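Local coordinates for uncharacterized protein (Nitrosospira multiformis, PDB 3P51) that is of unknown function but probably binds a small hydrophobic ligand in the manner of polyketide cyclases and lipid-transport proteins, at residues A[63-76]-A[88-100]. Sequence-based numbering, arbitrary orientation.
Sequences IAYSEIERRIMYSM and IYNYVGNLHLLPV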
loop_
_atom_site.group_PDB
_atom_site.type_symbol
_atom_site.label_atom_id
_atom_site.label_comp_id
_atom_site.label_asym_id
_atom_site.label_seq_id
_atom_site.Cartn_x
_atom_site.Cartn_y
_atom_site.Cartn_z
ATOM N N ILE A 63 4.772 -2.805 -15.775
ATOM C CA ILE A 63 5.262 -3.666 -14.696
ATOM C C ILE A 63 4.182 -3.973 -13.656
ATOM O O ILE A 63 4.341 -4.875 -12.828
ATOM C CB ILE A 63 6.494 -3.052 -14.007
ATOM C CG1 ILE A 63 6.105 -1.766 -13.268
ATOM C CG2 ILE A 63 7.616 -2.770 -15.047
ATOM C CD1 ILE A 63 7.292 -1.049 -12.612
ATOM N N ALA A 64 3.091 -3.209 -13.685
ATOM C CA ALA A 64 1.947 -3.501 -12.834
ATOM C C ALA A 64 0.716 -2.789 -13.381
ATOM O O ALA A 64 0.812 -1.687 -13.931
ATOM C CB ALA A 64 2.214 -3.090 -11.374
ATOM N N TYR A 65 -0.434 -3.437 -13.229
ATOM C CA TYR A 65 -1.707 -2.892 -13.694
ATOM C C TYR A 65 -2.793 -3.302 -12.702
ATOM O O TYR A 65 -2.855 -4.459 -12.271
ATOM C CB TYR A 65 -2.032 -3.435 -15.085
ATOM C CG TYR A 65 -3.200 -2.771 -15.780
ATOM C CD1 TYR A 65 -2.993 -1.868 -16.814
ATOM C CD2 TYR A 65 -4.506 -3.056 -15.411
ATOM C CE1 TYR A 65 -4.068 -1.261 -17.468
ATOM C CE2 TYR A 65 -5.589 -2.458 -16.056
ATOM C CZ TYR A 65 -5.355 -1.558 -17.086
ATOM O OH TYR A 65 -6.416 -0.957 -17.735
ATOM N N SER A 66 -3.629 -2.345 -12.321
ATOM C CA SER A 66 -4.727 -2.609 -11.410
ATOM C C SER A 66 -6.033 -2.016 -11.936
ATOM O O SER A 66 -6.191 -0.794 -12.024
ATOM C CB SER A 66 -4.426 -2.065 -10.016
ATOM O OG SER A 66 -5.476 -2.412 -9.115
ATOM N N GLU A 67 -6.962 -2.890 -12.306
ATOM C CA GLU A 67 -8.276 -2.445 -12.722
ATOM C C GLU A 67 -9.027 -1.963 -11.481
ATOM O O GLU A 67 -9.725 -0.946 -11.520
ATOM C CB GLU A 67 -9.038 -3.591 -13.395
ATOM C CG GLU A 67 -10.500 -3.279 -13.689
ATOM C CD GLU A 67 -10.660 -2.228 -14.781
ATOM O OE1 GLU A 67 -9.680 -1.957 -15.511
ATOM O OE2 GLU A 67 -11.771 -1.674 -14.908
ATOM N N ILE A 68 -8.881 -2.696 -10.377
ATOM C CA ILE A 68 -9.625 -2.369 -9.167
ATOM C C ILE A 68 -9.162 -1.047 -8.558
ATOM O O ILE A 68 -9.983 -0.264 -8.099
ATOM C CB ILE A 68 -9.588 -3.508 -8.128
ATOM C CG1 ILE A 68 -10.438 -3.153 -6.901
ATOM C CG2 ILE A 68 -8.164 -3.844 -7.732
ATOM C CD1 ILE A 68 -10.404 -4.215 -5.805
ATOM N N GLU A 69 -7.854 -0.778 -8.581
ATOM C CA GLU A 69 -7.353 0.483 -8.027
ATOM C C GLU A 69 -7.180 1.549 -9.107
ATOM O O GLU A 69 -6.844 2.689 -8.801
ATOM C CB GLU A 69 -6.012 0.288 -7.307
ATOM C CG GLU A 69 -5.982 -0.836 -6.273
ATOM C CD GLU A 69 -6.835 -0.548 -5.057
ATOM O OE1 GLU A 69 -7.204 0.630 -4.864
ATOM O OE2 GLU A 69 -7.143 -1.504 -4.301
ATOM N N ARG A 70 -7.387 1.178 -10.369
ATOM C CA ARG A 70 -7.212 2.123 -11.472
ATOM C C ARG A 70 -5.807 2.689 -11.472
ATOM O O ARG A 70 -5.615 3.903 -11.366
ATOM C CB ARG A 70 -8.218 3.274 -11.375
ATOM C CG ARG A 70 -9.684 2.830 -11.351
ATOM C CD ARG A 70 -10.610 4.019 -11.561
ATOM N NE ARG A 70 -12.016 3.622 -11.643
ATOM C CZ ARG A 70 -12.840 3.578 -10.601
ATOM N NH1 ARG A 70 -12.401 3.911 -9.388
ATOM N NH2 ARG A 70 -14.101 3.194 -10.766
ATOM N N ARG A 71 -4.822 1.806 -11.603
ATOM C CA ARG A 71 -3.421 2.199 -11.583
ATOM C C ARG A 71 -2.632 1.512 -12.689
ATOM O O ARG A 71 -2.849 0.336 -12.970
ATOM C CB ARG A 71 -2.781 1.829 -10.247
ATOM C CG ARG A 71 -1.332 2.284 -10.149
ATOM C CD ARG A 71 -0.642 1.719 -8.924
ATOM N NE ARG A 71 -1.417 1.916 -7.702
ATOM C CZ ARG A 71 -1.397 3.025 -6.974
ATOM N NH1 ARG A 71 -0.658 4.049 -7.347
ATOM N NH2 ARG A 71 -2.116 3.111 -5.872
ATOM N N ILE A 72 -1.707 2.252 -13.293
ATOM C CA ILE A 72 -0.796 1.719 -14.291
ATOM C C ILE A 72 0.629 2.034 -13.827
ATOM O O ILE A 72 0.932 3.184 -13.536
ATOM C CB ILE A 72 -1.013 2.416 -15.644
ATOM C CG1 ILE A 72 -2.404 2.120 -16.197
ATOM C CG2 ILE A 72 0.072 2.013 -16.638
ATOM C CD1 ILE A 72 -2.675 2.806 -17.528
HETATM N N MSE A 73 1.501 1.030 -13.748
HETATM C CA MSE A 73 2.887 1.290 -13.369
HETATM C C MSE A 73 3.814 0.748 -14.430
HETATM O O MSE A 73 3.582 -0.324 -14.968
HETATM C CB MSE A 73 3.251 0.638 -12.040
HETATM C CG MSE A 73 2.454 1.117 -10.844
HETATM SE SE MSE A 73 3.085 0.249 -9.190
HETATM C CE MSE A 73 4.979 0.297 -9.602
ATOM N N TYR A 74 4.888 1.470 -14.707
ATOM C CA TYR A 74 5.781 1.056 -15.773
ATOM C C TYR A 74 7.210 1.460 -15.476
ATOM O O TYR A 74 7.459 2.421 -14.736
ATOM C CB TYR A 74 5.342 1.701 -17.089
ATOM C CG TYR A 74 5.272 3.209 -17.003
ATOM C CD1 TYR A 74 6.372 3.999 -17.328
ATOM C CD2 TYR A 74 4.110 3.845 -16.577
ATOM C CE1 TYR A 74 6.314 5.389 -17.234
ATOM C CE2 TYR A 74 4.043 5.224 -16.486
ATOM C CZ TYR A 74 5.143 5.987 -16.811
ATOM O OH TYR A 74 5.070 7.357 -16.712
ATOM N N SER A 75 8.152 0.734 -16.071
ATOM C CA SER A 75 9.547 1.143 -16.062
ATOM C C SER A 75 9.825 1.901 -17.348
ATOM O O SER A 75 9.301 1.554 -18.405
ATOM C CB SER A 75 10.469 -0.076 -15.975
ATOM O OG SER A 75 10.261 -0.973 -17.058
HETATM N N MSE A 76 10.635 2.950 -17.256
HETATM C CA MSE A 76 11.175 3.574 -18.454
HETATM C C MSE A 76 12.545 2.962 -18.743
HETATM O O MSE A 76 13.520 3.246 -18.049
HETATM C CB MSE A 76 11.309 5.082 -18.276
HETATM C CG MSE A 76 11.662 5.789 -19.563
HETATM SE SE MSE A 76 12.596 7.472 -19.228
HETATM C CE MSE A 76 11.097 8.408 -18.376
ATOM N N ILE A 88 20.316 7.545 -15.767
ATOM C CA ILE A 88 19.472 7.095 -14.660
ATOM C C ILE A 88 19.229 5.590 -14.719
ATOM O O ILE A 88 19.475 4.955 -15.746
ATOM C CB ILE A 88 18.107 7.819 -14.643
ATOM C CG1 ILE A 88 17.248 7.393 -15.837
ATOM C CG2 ILE A 88 18.303 9.324 -14.634
ATOM C CD1 ILE A 88 15.761 7.840 -15.736
ATOM N N TYR A 89 18.754 5.020 -13.613
ATOM C CA TYR A 89 18.316 3.625 -13.609
ATOM C C TYR A 89 17.121 3.405 -12.685
ATOM O O TYR A 89 16.809 4.255 -11.841
ATOM C CB TYR A 89 19.460 2.650 -13.290
ATOM C CG TYR A 89 20.124 2.805 -11.936
ATOM C CD1 TYR A 89 19.766 1.988 -10.863
ATOM C CD2 TYR A 89 21.152 3.727 -11.741
ATOM C CE1 TYR A 89 20.394 2.106 -9.623
ATOM C CE2 TYR A 89 21.788 3.853 -10.505
ATOM C CZ TYR A 89 21.406 3.041 -9.452
ATOM O OH TYR A 89 22.030 3.175 -8.229
ATOM N N ASN A 90 16.445 2.275 -12.871
ATOM C CA ASN A 90 15.271 1.935 -12.075
ATOM C C ASN A 90 14.213 3.027 -12.083
ATOM O O ASN A 90 13.650 3.347 -11.038
ATOM C CB ASN A 90 15.669 1.632 -10.628
ATOM C CG ASN A 90 16.559 0.410 -10.512
ATOM O OD1 ASN A 90 16.655 -0.391 -11.446
ATOM N ND2 ASN A 90 17.213 0.253 -9.359
ATOM N N TYR A 91 13.935 3.596 -13.250
ATOM C CA TYR A 91 12.841 4.545 -13.358
ATOM C C TYR A 91 11.507 3.812 -13.291
ATOM O O TYR A 91 11.270 2.885 -14.056
ATOM C CB TYR A 91 12.889 5.347 -14.661
ATOM C CG TYR A 91 11.874 6.463 -14.637
ATOM C CD1 TYR A 91 12.261 7.775 -14.379
ATOM C CD2 TYR A 91 10.517 6.198 -14.805
ATOM C CE1 TYR A 91 11.326 8.790 -14.324
ATOM C CE2 TYR A 91 9.567 7.212 -14.749
ATOM C CZ TYR A 91 9.987 8.505 -14.504
ATOM O OH TYR A 91 9.068 9.512 -14.442
ATOM N N VAL A 92 10.641 4.237 -12.375
ATOM C CA VAL A 92 9.281 3.694 -12.278
ATOM C C VAL A 92 8.282 4.838 -12.321
ATOM O O VAL A 92 8.425 5.819 -11.588
ATOM C CB VAL A 92 9.059 2.910 -10.980
ATOM C CG1 VAL A 92 7.553 2.559 -10.813
ATOM C CG2 VAL A 92 9.936 1.652 -10.948
ATOM N N GLY A 93 7.293 4.729 -13.201
ATOM C CA GLY A 93 6.224 5.712 -13.286
ATOM C C GLY A 93 4.969 5.062 -12.739
ATOM O O GLY A 93 4.812 3.848 -12.864
ATOM N N ASN A 94 4.094 5.854 -12.120
ATOM C CA ASN A 94 2.944 5.315 -11.390
ATOM C C ASN A 94 1.788 6.281 -11.591
ATOM O O ASN A 94 1.796 7.376 -11.042
ATOM C CB ASN A 94 3.305 5.179 -9.902
ATOM C CG ASN A 94 2.194 4.535 -9.061
ATOM O OD1 ASN A 94 1.026 4.543 -9.425
ATOM N ND2 ASN A 94 2.574 3.993 -7.914
ATOM N N LEU A 95 0.831 5.894 -12.428
ATOM C CA LEU A 95 -0.319 6.741 -12.761
ATOM C C LEU A 95 -1.602 6.170 -12.159
ATOM O O LEU A 95 -1.942 5.009 -12.381
ATOM C CB LEU A 95 -0.475 6.831 -14.276
ATOM C CG LEU A 95 -1.754 7.454 -14.830
ATOM C CD1 LEU A 95 -1.871 8.911 -14.390
ATOM C CD2 LEU A 95 -1.743 7.342 -16.356
ATOM N N HIS A 96 -2.328 6.989 -11.413
ATOM C CA HIS A 96 -3.391 6.456 -10.563
ATOM C C HIS A 96 -4.549 7.443 -10.420
ATOM O O HIS A 96 -4.330 8.648 -10.301
ATOM C CB HIS A 96 -2.758 6.129 -9.216
ATOM C CG HIS A 96 -3.732 5.760 -8.142
ATOM N ND1 HIS A 96 -4.644 4.737 -8.282
ATOM C CD2 HIS A 96 -3.889 6.245 -6.890
ATOM C CE1 HIS A 96 -5.341 4.622 -7.161
ATOM N NE2 HIS A 96 -4.904 5.522 -6.303
ATOM N N LEU A 97 -5.779 6.925 -10.457
ATOM C CA LEU A 97 -6.982 7.745 -10.361
ATOM C C LEU A 97 -7.718 7.485 -9.059
ATOM O O LEU A 97 -7.718 6.367 -8.560
ATOM C CB LEU A 97 -7.955 7.419 -11.492
ATOM C CG LEU A 97 -7.520 7.551 -12.943
ATOM C CD1 LEU A 97 -8.724 7.292 -13.835
ATOM C CD2 LEU A 97 -6.979 8.921 -13.182
ATOM N N LEU A 98 -8.353 8.522 -8.520
ATOM C CA LEU A 98 -9.285 8.365 -7.406
ATOM C C LEU A 98 -10.518 9.204 -7.678
ATOM O O LEU A 98 -10.422 10.266 -8.307
ATOM C CB LEU A 98 -8.650 8.807 -6.090
ATOM C CG LEU A 98 -7.525 7.909 -5.571
ATOM C CD1 LEU A 98 -6.685 8.617 -4.506
ATOM C CD2 LEU A 98 -8.098 6.596 -5.045
ATOM N N PRO A 99 -11.686 8.735 -7.216
ATOM C CA PRO A 99 -12.880 9.563 -7.381
ATOM C C PRO A 99 -12.921 10.670 -6.346
ATOM O O PRO A 99 -12.483 10.475 -5.213
ATOM C CB PRO A 99 -14.033 8.579 -7.143
ATOM C CG PRO A 99 -13.477 7.529 -6.256
ATOM C CD PRO A 99 -11.981 7.443 -6.567
ATOM N N VAL A 100 -13.426 11.825 -6.761
ATOM C CA VAL A 100 -13.767 12.911 -5.869
ATOM C C VAL A 100 -15.286 12.819 -5.747
ATOM O O VAL A 100 -16.021 13.330 -6.591
ATOM C CB VAL A 100 -13.364 14.279 -6.480
ATOM C CG1 VAL A 100 -13.767 15.406 -5.557
ATOM C CG2 VAL A 100 -11.842 14.341 -6.772
HETATM O O HOH W 1 -9.736 4.654 -8.230
HETATM O O HOH W 2 15.032 2.436 -15.945
#
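The guanidinium of Arg71 lies flat on the imidazole of His96, planes 21° apart and centres 3.9 Å from each other, while its edge holds a second side chain of the same strand. Arg71 NH1 donates in the guanidinium plane to Asn94 OD1 at 2.7 Å, and the amide stands almost upright to that plane. The side chain leaves the backbone with CG anti to N (chi1 -177°) and then bends at chi3, which folds its end back over the imidazole. A leucine in its place would probably leave Asn94 OD1 without this donor and the imidazole without its stacked partner. At the edge of the ring, His96 ND1 makes a weak bond to Arg70 O, the carbonyl that also accepts from Leu97 N. Strands 71-78 and 88-100 form an antiparallel hairpin within the curved sheet of the Bet v 1-like, helix-grip fold; paired backbone bonds join Ile72 to Leu95 and Tyr74 to Gly93. On the opposite face from Arg71, the Tyr74 ring lies over Gly93, whose CA sits 3.9 Å from the ring centroid in a CH-pi contact; a CB at this position would clash with the ring. Met76 CE sits over the centre of the Tyr91 ring, 3.9 Å from its centroid, in a CH-pi contact, and the selenium of this selenomethionine, SE, stands farther above the same face, a Met-aromatic contact. The hydroxyls of Tyr74 and Tyr91 both hydrogen-bond to Tyr129 OH, tying this face to helix 120-139. On the face that carries Arg71, Met73 CE packs against Val92 CG1 at 3.6 Å.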